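Local coordinates for DUF3224 domain-containing protein (Shewanella oneidensis, PDB 2OOJ) that is of unknown function but probably folds as an antiparallel beta barrel related to allene oxide cyclases and pairs with a second copy of itself, at residues D12-E18 and R32-T38; Y64-V70 and F81-G87; T110-M116 and E128-E134. One frame throughout, in Å; residues are numbered along the deposited sequence.

Contact 1 of 3, residues D12-E18 and R32-T38; sequences DVKLTPE and RMALDKT
Glu18 lays its CB over the centre of the Arg32 guanidinium, CB to CZ 3.6 Å, and brings its carboxylate across the same group, with Glu18 OE1 3.1 Å from Arg32 NH1. The oxygen sits well out of the guanidinium plane and the two planes stand 41° apart, so this salt bridge works through charge, with no N-H aimed at OE1. A bend at chi3 (60°) of Arg32 turns the head back over the glutamate. On the same face of the sheet a water lies among Lys14 O, Thr16 OG1 and Asp36 OD2, 2.6 Å from Thr16 OG1. On the other face Val13 CG2 runs beside Lys37 CG at 3.6 Å, both side chains pointing the same way. Beneath them is the antiparallel ladder of a beta hairpin, in which Lys14 N gives a nearly straight 2.8 Å bond to Asp36 O and Thr16 exchanges a pair of bonds with Ala34. Further out, Arg32 NH1 meets a second carboxylate, Glu50, while NH2 donates to Asn19 O. Asp36 OD1 bonds Gln48 of its own chain, OD2 bonds Tyr21 OH of the second subunit, and Lys37 NZ turns to Glu68. With OE1 of Glu18 also close to Glu50 OE1, the positive charge of Arg32 probably offsets the repulsion between two carboxylates beside the subunit interface.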
# COMPACT_ATOMS: atom_id res chain seq x y z
N ASP B 12 -17.90 -8.94 3.43
CA ASP B 12 -17.42 -10.03 2.58
C ASP B 12 -16.56 -9.43 1.50
O ASP B 12 -16.78 -8.31 1.13
CB ASP B 12 -18.63 -10.75 1.96
CG ASP B 12 -19.57 -11.30 3.02
OD1 ASP B 12 -19.08 -11.66 4.14
OD2 ASP B 12 -20.77 -11.34 2.75
N VAL B 13 -15.55 -10.15 1.05
CA VAL B 13 -14.69 -9.68 -0.02
C VAL B 13 -14.53 -10.78 -1.06
O VAL B 13 -14.47 -11.95 -0.71
CB VAL B 13 -13.32 -9.21 0.50
CG1 VAL B 13 -12.65 -10.31 1.26
CG2 VAL B 13 -12.45 -8.72 -0.67
N LYS B 14 -14.51 -10.37 -2.33
CA LYS B 14 -14.15 -11.23 -3.45
C LYS B 14 -12.88 -10.71 -4.10
O LYS B 14 -12.83 -9.56 -4.51
CB LYS B 14 -15.24 -11.21 -4.50
CG LYS B 14 -15.02 -12.19 -5.66
CD LYS B 14 -15.91 -11.79 -6.85
CE LYS B 14 -15.83 -12.78 -8.00
NZ LYS B 14 -16.79 -12.44 -9.09
N LEU B 15 -11.88 -11.59 -4.21
CA LEU B 15 -10.58 -11.25 -4.79
C LEU B 15 -10.47 -11.95 -6.12
O LEU B 15 -10.57 -13.18 -6.18
CB LEU B 15 -9.46 -11.74 -3.89
CG LEU B 15 -9.38 -11.17 -2.46
CD1 LEU B 15 -8.20 -11.79 -1.77
CD2 LEU B 15 -9.21 -9.69 -2.50
N THR B 16 -10.34 -11.17 -7.20
CA THR B 16 -10.19 -11.71 -8.54
C THR B 16 -8.76 -11.52 -9.03
O THR B 16 -8.31 -10.38 -9.16
CB THR B 16 -11.11 -11.02 -9.48
OG1 THR B 16 -12.45 -11.15 -8.99
CG2 THR B 16 -10.97 -11.61 -10.89
N PRO B 17 -8.05 -12.64 -9.31
CA PRO B 17 -6.68 -12.51 -9.73
C PRO B 17 -6.54 -11.72 -11.01
O PRO B 17 -7.38 -11.83 -11.93
CB PRO B 17 -6.24 -13.97 -9.92
CG PRO B 17 -7.11 -14.73 -9.03
CD PRO B 17 -8.42 -14.06 -9.21
N GLU B 18 -5.50 -10.90 -11.06
CA GLU B 18 -5.14 -10.17 -12.25
C GLU B 18 -3.63 -10.39 -12.51
O GLU B 18 -2.90 -10.90 -11.65
CB GLU B 18 -5.43 -8.67 -12.09
CG GLU B 18 -6.85 -8.34 -11.75
CD GLU B 18 -7.04 -6.85 -11.37
OE1 GLU B 18 -6.37 -6.34 -10.45
OE2 GLU B 18 -7.86 -6.17 -12.02
N ARG B 32 -1.45 -9.25 -8.10
CA ARG B 32 -2.36 -8.15 -8.24
C ARG B 32 -3.74 -8.76 -8.26
O ARG B 32 -3.96 -9.73 -8.96
CB ARG B 32 -2.13 -7.36 -9.52
CG ARG B 32 -3.09 -6.18 -9.64
CD ARG B 32 -2.67 -5.24 -10.69
NE ARG B 32 -2.60 -5.86 -12.01
CZ ARG B 32 -3.53 -5.75 -12.95
NH1 ARG B 32 -4.63 -5.06 -12.74
NH2 ARG B 32 -3.35 -6.34 -14.14
N MSE B 33 -4.67 -8.14 -7.55
CA MSE B 33 -6.03 -8.61 -7.53
C MSE B 33 -7.02 -7.49 -7.56
O MSE B 33 -6.73 -6.36 -7.16
CB MSE B 33 -6.24 -9.49 -6.31
CG MSE B 33 -5.44 -10.76 -6.43
SE MSE B 33 -6.40 -12.23 -5.76
CE MSE B 33 -5.85 -12.08 -4.02
N ALA B 34 -8.17 -7.80 -8.13
CA ALA B 34 -9.28 -6.88 -8.10
C ALA B 34 -10.05 -7.19 -6.85
O ALA B 34 -10.22 -8.35 -6.48
CB ALA B 34 -10.19 -7.05 -9.32
N LEU B 35 -10.54 -6.14 -6.20
CA LEU B 35 -11.25 -6.29 -4.94
C LEU B 35 -12.67 -5.83 -5.14
O LEU B 35 -12.90 -4.72 -5.62
CB LEU B 35 -10.64 -5.40 -3.86
CG LEU B 35 -9.22 -5.55 -3.34
CD1 LEU B 35 -9.06 -4.57 -2.17
CD2 LEU B 35 -8.95 -6.98 -2.93
N ASP B 36 -13.62 -6.64 -4.69
CA ASP B 36 -15.04 -6.27 -4.63
C ASP B 36 -15.53 -6.62 -3.23
O ASP B 36 -15.49 -7.77 -2.84
CB ASP B 36 -15.89 -7.00 -5.69
CG ASP B 36 -15.63 -6.48 -7.11
OD1 ASP B 36 -16.15 -5.42 -7.48
OD2 ASP B 36 -14.86 -7.12 -7.85
N LYS B 37 -15.95 -5.63 -2.46
CA LYS B 37 -16.39 -5.85 -1.08
C LYS B 37 -17.78 -5.31 -0.83
O LYS B 37 -18.24 -4.39 -1.52
CB LYS B 37 -15.49 -5.14 -0.07
CG LYS B 37 -14.07 -5.53 -0.01
CD LYS B 37 -13.49 -4.98 1.33
CE LYS B 37 -11.99 -5.01 1.31
NZ LYS B 37 -11.41 -4.24 2.46
N THR B 38 -18.44 -5.93 0.15
CA THR B 38 -19.69 -5.46 0.69
C THR B 38 -19.56 -5.36 2.20
O THR B 38 -19.16 -6.29 2.84
CB THR B 38 -20.87 -6.40 0.36
OG1 THR B 38 -20.93 -6.60 -1.05
CG2 THR B 38 -22.21 -5.79 0.88
O HOH W 1 -13.10 -9.21 -7.34
O HOH W 2 -1.74 -11.74 -9.60

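Contact 2 of 3, residues Y64-V70 and F81-G87; sequences YVAIEQV and FVLQHFG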
# COMPACT_ATOMS: atom_id res chain seq x y z
N TYR B 64 1.08 -6.71 1.85
CA TYR B 64 0.14 -6.31 0.84
C TYR B 64 -0.21 -4.81 1.02
O TYR B 64 -0.01 -4.24 2.10
CB TYR B 64 -1.10 -7.18 0.89
CG TYR B 64 -2.18 -6.73 1.84
CD1 TYR B 64 -2.19 -7.11 3.17
CD2 TYR B 64 -3.21 -5.95 1.37
CE1 TYR B 64 -3.23 -6.66 4.03
CE2 TYR B 64 -4.22 -5.51 2.18
CZ TYR B 64 -4.24 -5.86 3.51
OH TYR B 64 -5.30 -5.39 4.29
N VAL B 65 -0.68 -4.23 -0.05
CA VAL B 65 -1.22 -2.85 -0.09
C VAL B 65 -2.49 -2.91 -0.96
O VAL B 65 -2.66 -3.87 -1.71
CB VAL B 65 -0.21 -1.84 -0.64
CG1 VAL B 65 1.04 -1.82 0.17
CG2 VAL B 65 0.13 -2.05 -2.13
N ALA B 66 -3.37 -1.93 -0.80
CA ALA B 66 -4.62 -1.87 -1.55
C ALA B 66 -5.15 -0.45 -1.44
O ALA B 66 -4.85 0.22 -0.48
CB ALA B 66 -5.61 -2.86 -0.98
N ILE B 67 -5.96 -0.05 -2.43
CA ILE B 67 -6.77 1.16 -2.43
C ILE B 67 -8.13 0.75 -2.95
O ILE B 67 -8.24 0.08 -3.97
CB ILE B 67 -6.16 2.26 -3.33
CG1 ILE B 67 -4.88 2.79 -2.65
CG2 ILE B 67 -7.12 3.42 -3.59
CD1 ILE B 67 -4.22 3.93 -3.38
N GLU B 68 -9.16 1.15 -2.22
CA GLU B 68 -10.51 0.86 -2.60
C GLU B 68 -11.37 2.10 -2.44
O GLU B 68 -11.20 2.85 -1.52
CB GLU B 68 -11.09 -0.31 -1.79
CG GLU B 68 -11.17 -0.09 -0.33
CD GLU B 68 -11.67 -1.30 0.47
OE1 GLU B 68 -12.79 -1.78 0.21
OE2 GLU B 68 -10.97 -1.74 1.41
N GLN B 69 -12.30 2.25 -3.37
CA GLN B 69 -13.35 3.27 -3.31
C GLN B 69 -14.62 2.64 -2.73
O GLN B 69 -15.19 1.66 -3.30
CB GLN B 69 -13.60 3.78 -4.73
CG GLN B 69 -14.72 4.81 -4.90
CD GLN B 69 -14.42 6.13 -4.33
OE1 GLN B 69 -13.72 6.94 -4.95
NE2 GLN B 69 -14.99 6.41 -3.14
N VAL B 70 -15.05 3.21 -1.62
CA VAL B 70 -16.27 2.82 -0.91
C VAL B 70 -17.41 3.78 -1.23
O VAL B 70 -17.23 5.04 -1.26
CB VAL B 70 -16.03 2.78 0.61
CG1 VAL B 70 -17.26 2.23 1.35
CG2 VAL B 70 -14.74 1.94 0.92
N PHE B 81 -15.93 7.30 0.24
CA PHE B 81 -14.58 7.62 0.66
C PHE B 81 -13.65 6.54 0.12
O PHE B 81 -14.11 5.49 -0.36
CB PHE B 81 -14.51 7.72 2.19
CG PHE B 81 -15.05 6.53 2.90
CD1 PHE B 81 -16.40 6.41 3.17
CD2 PHE B 81 -14.19 5.51 3.31
CE1 PHE B 81 -16.90 5.29 3.83
CE2 PHE B 81 -14.67 4.41 3.97
CZ PHE B 81 -16.04 4.30 4.23
N VAL B 82 -12.35 6.81 0.23
CA VAL B 82 -11.33 5.82 -0.15
C VAL B 82 -10.63 5.27 1.07
O VAL B 82 -10.25 6.02 1.96
CB VAL B 82 -10.28 6.44 -1.12
CG1 VAL B 82 -9.03 5.48 -1.37
CG2 VAL B 82 -10.98 6.77 -2.45
N LEU B 83 -10.44 3.94 1.08
CA LEU B 83 -9.62 3.27 2.07
C LEU B 83 -8.28 2.81 1.47
O LEU B 83 -8.23 2.34 0.36
CB LEU B 83 -10.36 2.07 2.64
CG LEU B 83 -11.52 2.29 3.61
CD1 LEU B 83 -12.31 1.00 3.80
CD2 LEU B 83 -10.97 2.82 4.93
N GLN B 84 -7.21 2.98 2.25
CA GLN B 84 -5.84 2.68 1.83
C GLN B 84 -5.22 1.79 2.84
O GLN B 84 -5.25 2.11 4.04
CB GLN B 84 -5.03 3.97 1.68
CG GLN B 84 -3.60 3.74 1.05
CD GLN B 84 -2.96 5.04 0.63
OE1 GLN B 84 -3.49 5.76 -0.22
NE2 GLN B 84 -1.79 5.34 1.19
N HIS B 85 -4.73 0.63 2.37
CA HIS B 85 -4.21 -0.43 3.21
C HIS B 85 -2.69 -0.63 3.06
O HIS B 85 -2.14 -0.64 1.96
CB HIS B 85 -4.80 -1.81 2.83
CG HIS B 85 -6.29 -1.87 2.68
ND1 HIS B 85 -7.02 -2.90 3.22
CD2 HIS B 85 -7.16 -1.10 1.97
CE1 HIS B 85 -8.29 -2.76 2.86
NE2 HIS B 85 -8.40 -1.67 2.12
N PHE B 86 -2.03 -0.92 4.17
CA PHE B 86 -0.65 -1.33 4.14
C PHE B 86 -0.54 -2.36 5.23
O PHE B 86 -0.75 -2.04 6.39
CB PHE B 86 0.23 -0.15 4.44
CG PHE B 86 1.71 -0.45 4.54
CD1 PHE B 86 2.26 -0.92 5.72
CD2 PHE B 86 2.55 -0.12 3.49
CE1 PHE B 86 3.64 -1.13 5.83
CE2 PHE B 86 3.94 -0.30 3.59
CZ PHE B 86 4.47 -0.82 4.76
N GLY B 87 -0.24 -3.60 4.84
CA GLY B 87 -0.16 -4.73 5.76
C GLY B 87 1.17 -5.42 5.58
O GLY B 87 1.61 -5.67 4.47
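His85 is held at both ring nitrogens by the strand opposite. Its NE2 donates to Glu68 OE2 at 2.7 Å, the oxygen only 4° out of the ring plane and using its anti lone pair; ND1 shares a longer hydrogen bond of 3.2 Å with Tyr64 OH. Carboxylate and imidazole are nearly coplanar, and Ala66 CB lies over one face of the imidazole, which limits how the ring can turn. The chain of Glu68 leaves from between its backbone N and carbonyl carbon (chi1 62°) and then runs extended beside Leu83, which carries the carboxylate along to the histidine. Packing is close toward Val70 and Phe81: Val70 CB sits over the Phe81 ring, CG1 touching CZ at 3.8 Å, and Val70 CG2 meets Leu83 CD1 at 3.9 Å. These strands belong to a curled, wholly antiparallel sheet, consistent with the barrel of the allene oxide cyclase clan; on its inner face Phe81 packs on Leu112 and Leu83 on Met116, while Lys37 forms a salt bridge to Glu68 OE2 and Ser47 OG bonds OE1. The other face, with Ile67 CG2 against Val82 CG1 at 3.6 Å, is also buried, and the second subunit lies against it: Gln69 OE1 takes a bond from Val25 N of that subunit, and Gln84 NE2 donates to its Gly87 O. At the Tyr64 end the side-chain packing is looser, though the backbone pair with Gly87 is intact. The tyrosine ring, partly exposed, meets His85 obliquely and leans over Gly87, where a side chain would collide with its CE1. Nearby, the backbone bond from Ala66 N to His85 O stretches to 3.3 Å, whereas its return, His85 N to Ala66 O, is 2.9 Å and almost straight at 177°.

Contact 3 of 3, residues T110-M116 and E128-E134; sequences TGLYGTM and EFSFCFE
Phe129 lies at the apolar centre, with Met116 CE, the selenomethionine methyl, over one face of its ring, 3.7 Å from Phe129 CG. Phe131 CB covers the opposite face, and Leu112 CD2 reaches the ring edge at CZ. A trans first torsion of Phe129 (chi1 -175°) swings the ring beside Gly114, where any CB would collide with CE1; at its backbone angles Gly114 is in any case all but confined to glycine. Leu74 packs on Phe129 as well. With the Phe129 ring gone, as in an alanine here, Met116 CE would probably lose the face it rests on and Leu112 CD2 its contact at the edge, opening a gap between Met116 CE and Phe131 CB. Leu112 carries the packing onward: its CD1 touches Phe131 CD2 at 3.7 Å and sits over one face of the Phe133 ring, 4.2 Å from the centroid. Outward of these, Thr110 O lies in the plane of the Phe133 ring at its edge, 3.3 Å from CD2, and Arg77 makes a cation-pi contact with that ring. The two strands form an antiparallel hairpin, with paired bonds at Tyr113-Cys132 and Thr115-Ser130; past its last bridge, Glu134 N bonds Gly111 O at 2.8 Å. On the outer face, Cys132 SG comes obliquely to the Tyr113 ring, 3.8 Å from CD2. Glu134 OE2 approaches Tyr113 CD1 at 3.4 Å, carboxylate and ring planes 79° apart. A water sits 2.5 Å from Thr115 OG1 and gives a weak bond to Ser130 O. The oxygen at the Phe133 rim probably suits the ring's charge distribution. Methyl groups and aromatic rings thus fill the inner face, whereas that of Tyr113, Thr115, Ser130 and Cys132 carries hydroxyls and a water.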
# COMPACT_ATOMS: atom_id res chain seq x y z
N THR B 110 -18.49 13.93 3.37
CA THR B 110 -17.47 14.95 3.26
C THR B 110 -16.87 15.20 4.64
O THR B 110 -17.61 15.32 5.59
CB THR B 110 -18.04 16.24 2.66
OG1 THR B 110 -18.59 15.96 1.36
CG2 THR B 110 -16.95 17.29 2.49
N GLY B 111 -15.56 15.30 4.72
CA GLY B 111 -14.83 15.53 5.98
C GLY B 111 -14.53 14.30 6.82
O GLY B 111 -14.02 14.40 7.92
N LEU B 112 -14.86 13.12 6.31
CA LEU B 112 -14.64 11.89 7.06
C LEU B 112 -13.17 11.64 7.34
O LEU B 112 -12.32 11.78 6.44
CB LEU B 112 -15.19 10.70 6.26
CG LEU B 112 -15.12 9.34 6.91
CD1 LEU B 112 -15.95 9.30 8.21
CD2 LEU B 112 -15.65 8.31 5.90
N TYR B 113 -12.89 11.29 8.59
CA TYR B 113 -11.57 10.88 9.04
C TYR B 113 -11.70 9.51 9.70
O TYR B 113 -12.63 9.27 10.49
CB TYR B 113 -11.07 11.83 10.11
CG TYR B 113 -9.81 11.38 10.82
CD1 TYR B 113 -8.56 11.70 10.31
CD2 TYR B 113 -9.87 10.64 11.99
CE1 TYR B 113 -7.40 11.28 10.93
CE2 TYR B 113 -8.71 10.23 12.65
CZ TYR B 113 -7.48 10.56 12.12
OH TYR B 113 -6.32 10.19 12.74
N GLY B 114 -10.75 8.62 9.49
CA GLY B 114 -10.87 7.36 10.23
C GLY B 114 -9.87 6.27 9.94
O GLY B 114 -9.16 6.32 8.95
N THR B 115 -9.85 5.29 10.84
CA THR B 115 -8.99 4.12 10.71
C THR B 115 -9.85 2.90 10.93
O THR B 115 -10.89 2.95 11.57
CB THR B 115 -7.82 4.17 11.71
OG1 THR B 115 -8.32 4.25 13.05
CG2 THR B 115 -6.88 5.39 11.40
N MSE B 116 -9.44 1.80 10.33
CA MSE B 116 -10.26 0.60 10.42
C MSE B 116 -9.40 -0.56 10.78
O MSE B 116 -8.25 -0.59 10.41
CB MSE B 116 -10.93 0.34 9.06
CG MSE B 116 -11.82 -0.90 9.07
SE MSE B 116 -12.67 -1.06 7.31
CE MSE B 116 -13.99 0.29 7.41
N GLU B 128 -13.96 -2.95 12.28
CA GLU B 128 -14.09 -2.08 13.42
C GLU B 128 -13.61 -0.72 12.94
O GLU B 128 -12.43 -0.56 12.67
CB GLU B 128 -13.26 -2.57 14.59
CG GLU B 128 -13.74 -3.88 15.25
CD GLU B 128 -13.20 -5.17 14.60
OE1 GLU B 128 -12.00 -5.27 14.28
OE2 GLU B 128 -13.99 -6.12 14.43
N PHE B 129 -14.52 0.24 12.79
CA PHE B 129 -14.22 1.50 12.09
C PHE B 129 -14.36 2.64 13.07
O PHE B 129 -15.45 2.86 13.59
CB PHE B 129 -15.16 1.62 10.86
CG PHE B 129 -14.88 2.81 9.97
CD1 PHE B 129 -13.59 3.28 9.74
CD2 PHE B 129 -15.92 3.40 9.28
CE1 PHE B 129 -13.38 4.36 8.89
CE2 PHE B 129 -15.68 4.47 8.44
CZ PHE B 129 -14.41 4.93 8.24
N SER B 130 -13.24 3.31 13.37
CA SER B 130 -13.20 4.46 14.25
C SER B 130 -13.09 5.72 13.42
O SER B 130 -12.10 5.92 12.72
CB SER B 130 -12.03 4.35 15.23
OG SER B 130 -12.04 3.06 15.79
N PHE B 131 -14.10 6.58 13.49
CA PHE B 131 -14.16 7.68 12.61
C PHE B 131 -14.73 8.92 13.31
O PHE B 131 -15.30 8.85 14.42
CB PHE B 131 -15.02 7.33 11.39
CG PHE B 131 -16.48 7.19 11.68
CD1 PHE B 131 -17.01 6.01 12.09
CD2 PHE B 131 -17.33 8.27 11.51
CE1 PHE B 131 -18.37 5.91 12.40
CE2 PHE B 131 -18.67 8.18 11.80
CZ PHE B 131 -19.19 7.00 12.23
N CYS B 132 -14.50 10.03 12.64
CA CYS B 132 -15.07 11.31 13.00
C CYS B 132 -15.07 12.19 11.78
O CYS B 132 -14.77 11.72 10.67
CB CYS B 132 -14.31 11.89 14.19
SG CYS B 132 -12.69 12.40 13.83
N PHE B 133 -15.43 13.47 11.95
CA PHE B 133 -15.50 14.37 10.80
C PHE B 133 -14.68 15.62 11.09
O PHE B 133 -14.67 16.09 12.20
CB PHE B 133 -16.95 14.73 10.52
CG PHE B 133 -17.71 13.64 9.84
CD1 PHE B 133 -18.25 12.60 10.58
CD2 PHE B 133 -17.87 13.65 8.47
CE1 PHE B 133 -18.92 11.55 9.95
CE2 PHE B 133 -18.54 12.64 7.83
CZ PHE B 133 -19.09 11.59 8.57
N GLU B 134 -14.00 16.13 10.08
CA GLU B 134 -13.17 17.31 10.24
C GLU B 134 -14.11 18.51 10.13
O GLU B 134 -15.19 18.40 9.54
CB GLU B 134 -12.13 17.36 9.13
CG GLU B 134 -11.31 16.05 8.96
CD GLU B 134 -10.22 15.90 9.99
OE1 GLU B 134 -10.18 16.74 10.89
OE2 GLU B 134 -9.41 14.92 9.89
O HOH W 3 -9.06 6.41 14.09

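Overall arrangement
Contact 2 lies near the middle of the chain and touches both others, whereas contacts 1 and 3 sit on opposite sides of the chain's centre, their centres 23 Å apart and their nearest atoms about 6 Å. Contact 1 joins contact 2 by charge: Lys37 NZ meets Glu68 OE2 at 2.7 Å, so lysine and histidine share one carboxylate. Contact 3 joins it by packing, Phe81 CD1 lying 3.4 Å from Leu112 CD2. All belong to one curled sheet, in which strands 5-18 and 124-133 are neighbours. No active site is known; bound acetate, probably from the crystallisation liquor, lies about 4 Å from the side chains of Arg32 and Ile67. Contacts 1 and 2 also face the second subunit.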